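Local coordinates for protein minor pilin subunit PapF (Escherichia coli, PDB 2W07) that serves as a minor subunit of P pili, the surface filaments with which the bacterium colonises the epithelium of host organs, at residues L74-I78 against T79-I83. The protein carries 1 engineered substitution. Numbering follows the deposited sequence.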
ATOM      1  N   LEU B  74      12.141  16.976  -3.307  1.00 36.97           N
ATOM      2  CA  LEU B  74      11.534  16.825  -4.619  1.00 38.04           C
ATOM      3  C   LEU B  74      11.957  17.989  -5.495  1.00 38.26           C
ATOM      4  O   LEU B  74      12.065  19.119  -5.027  1.00 39.37           O
ATOM      5  CB  LEU B  74      10.009  16.837  -4.503  1.00 39.76           C
ATOM      6  CG  LEU B  74       9.321  15.718  -3.725  1.00 40.74           C
ATOM      7  CD1 LEU B  74       7.859  16.076  -3.505  1.00 38.56           C
ATOM      8  CD2 LEU B  74       9.456  14.415  -4.499  1.00 41.23           C
ATOM      9  N   ALA B  75      12.196  17.716  -6.769  1.00 38.28           N
ATOM     10  CA  ALA B  75      12.566  18.771  -7.694  1.00 38.40           C
ATOM     11  C   ALA B  75      11.262  19.450  -8.082  1.00 39.04           C
ATOM     12  O   ALA B  75      10.181  18.888  -7.893  1.00 39.51           O
ATOM     13  CB  ALA B  75      13.247  18.179  -8.929  1.00 37.51           C
ATOM     14  N   THR B  76      11.354  20.666  -8.601  1.00 41.23           N
ATOM     15  CA  THR B  76      10.165  21.395  -9.025  1.00 42.54           C
ATOM     16  C   THR B  76      10.367  21.781 -10.484  1.00 43.75           C
ATOM     17  O   THR B  76      11.260  21.254 -11.143  1.00 43.58           O
ATOM     18  CB  THR B  76       9.968  22.672  -8.199  1.00 41.96           C
ATOM     19  OG1 THR B  76      11.013  23.604  -8.508  1.00 43.01           O
ATOM     20  CG2 THR B  76       9.992  22.351  -6.709  1.00 41.71           C
ATOM     21  N   ASN B  77       9.540  22.694 -10.987  1.00 46.20           N
ATOM     22  CA  ASN B  77       9.668  23.139 -12.370  1.00 49.37           C
ATOM     23  C   ASN B  77      10.580  24.359 -12.416  1.00 50.00           C
ATOM     24  O   ASN B  77      10.478  25.203 -13.307  1.00 52.21           O
ATOM     25  CB  ASN B  77       8.292  23.465 -12.965  1.00 50.27           C
ATOM     26  CG  ASN B  77       7.582  24.590 -12.235  1.00 52.81           C
ATOM     27  OD1 ASN B  77       7.448  24.569 -11.011  1.00 52.51           O
ATOM     28  ND2 ASN B  77       7.110  25.576 -12.990  1.00 53.55           N
ATOM     29  N   ILE B  78      11.469  24.438 -11.431  1.00 49.29           N
ATOM     30  CA  ILE B  78      12.439  25.523 -11.322  1.00 47.62           C
ATOM     31  C   ILE B  78      13.785  24.907 -10.969  1.00 47.02           C
ATOM     32  O   ILE B  78      13.915  24.221  -9.956  1.00 46.19           O
ATOM     33  CB  ILE B  78      12.055  26.528 -10.217  1.00 47.44           C
ATOM     34  CG1 ILE B  78      10.747  27.229 -10.578  1.00 47.05           C
ATOM     35  CG2 ILE B  78      13.166  27.552 -10.038  1.00 48.02           C
ATOM     36  CD1 ILE B  78      10.361  28.351  -9.623  1.00 47.07           C
ATOM     37  N   THR B  79      14.784  25.140 -11.813  1.00 46.78           N
ATOM     38  CA  THR B  79      16.113  24.589 -11.577  1.00 45.87           C
ATOM     39  C   THR B  79      16.652  25.104 -10.241  1.00 45.50           C
ATOM     40  O   THR B  79      16.434  26.263  -9.885  1.00 44.05           O
ATOM     41  CB  THR B  79      17.091  25.002 -12.695  1.00 48.18           C
ATOM     42  OG1 THR B  79      16.395  25.055 -13.949  1.00 51.04           O
ATOM     43  CG2 THR B  79      18.237  23.989 -12.801  1.00 47.31           C
ATOM     44  N   HIS B  80      17.346  24.237  -9.510  1.00 44.83           N
ATOM     45  CA  HIS B  80      17.931  24.587  -8.215  1.00 46.30           C
ATOM     46  C   HIS B  80      16.913  24.899  -7.119  1.00 44.89           C
ATOM     47  O   HIS B  80      17.273  25.390  -6.048  1.00 44.98           O
ATOM     48  CB  HIS B  80      18.895  25.771  -8.364  1.00 49.18           C
ATOM     49  CG  HIS B  80      20.129  25.446  -9.145  1.00 53.65           C
ATOM     50  ND1 HIS B  80      20.990  24.431  -8.786  1.00 55.87           N
ATOM     51  CD2 HIS B  80      20.639  25.992 -10.274  1.00 55.41           C
ATOM     52  CE1 HIS B  80      21.979  24.365  -9.662  1.00 57.30           C
ATOM     53  NE2 HIS B  80      21.789  25.300 -10.574  1.00 56.75           N
ATOM     54  N   PHE B  81      15.642  24.614  -7.383  1.00 42.70           N
ATOM     55  CA  PHE B  81      14.599  24.866  -6.400  1.00 40.08           C
ATOM     56  C   PHE B  81      13.763  23.607  -6.173  1.00 39.70           C
ATOM     57  O   PHE B  81      13.270  22.996  -7.122  1.00 38.86           O
ATOM     58  CB  PHE B  81      13.694  25.997  -6.873  1.00 41.39           C
ATOM     59  CG  PHE B  81      12.600  26.330  -5.905  1.00 42.80           C
ATOM     60  CD1 PHE B  81      12.864  27.097  -4.780  1.00 43.63           C
ATOM     61  CD2 PHE B  81      11.314  25.842  -6.098  1.00 44.19           C
ATOM     62  CE1 PHE B  81      11.861  27.371  -3.860  1.00 44.03           C
ATOM     63  CE2 PHE B  81      10.308  26.111  -5.182  1.00 43.64           C
ATOM     64  CZ  PHE B  81      10.584  26.876  -4.062  1.00 45.57           C
ATOM     65  N   GLY B  82      13.601  23.218  -4.915  1.00 38.62           N
ATOM     66  CA  GLY B  82      12.824  22.029  -4.625  1.00 37.20           C
ATOM     67  C   GLY B  82      12.017  22.122  -3.349  1.00 36.45           C
ATOM     68  O   GLY B  82      12.042  23.136  -2.648  1.00 36.01           O
ATOM     69  N   ILE B  83      11.288  21.053  -3.053  1.00 36.30           N
ATOM     70  CA  ILE B  83      10.469  20.991  -1.851  1.00 35.44           C
ATOM     71  C   ILE B  83      10.966  19.838  -0.993  1.00 35.48           C
ATOM     72  O   ILE B  83      10.950  18.689  -1.428  1.00 33.66           O
ATOM     73  CB  ILE B  83       8.983  20.751  -2.192  1.00 35.55           C
ATOM     74  CG1 ILE B  83       8.476  21.849  -3.131  1.00 34.29           C
ATOM     75  CG2 ILE B  83       8.153  20.714  -0.914  1.00 34.19           C
ATOM     76  CD1 ILE B  83       8.492  23.240  -2.531  1.00 36.00           C
TER
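T76 reaches across the mouth of a β-hairpin loop to F81, where strand 73-75 turns back into strand 81-87. Its CB lies 3.5 Å from F81 O. From there the side chain forks. A chi1 of 68° turns OG1 toward both I78 N and F81 O; it hydrogen-bonds to F81 O at 2.7 Å, approaching from above the carbonyl plane rather than along a lone pair. T76 N adds a weak bond to the same carbonyl. T76 OG1 also accepts from I78 N (3.1 Å), closing an ST turn, and sits in plane at the edge of the F81 ring, 3.3 Å from F81 CD2. CG2 stays beside the same carbonyl, 3.4 Å from F81 O, and packs on G82 CA and I83 CG1. Beyond T76, a type II turn from I78 to F81 is closed by a hydrogen bond from F81 N to I78 O, and I78 CG2 lies 3.6 Å from F81 CB. Further from the turn, L74 and I83 form an antiparallel hydrogen-bonded pair, with L74 N to I83 O nearly straight at 173°. The F81 ring also meets the rings of F137 and H34, and I83 touches F137 as well. The T76 hydroxyl thus works twice: its donated bond crosses to F81, its accepted one folds 74-78 back on itself, while the methyl of T76 contributes apolar packing.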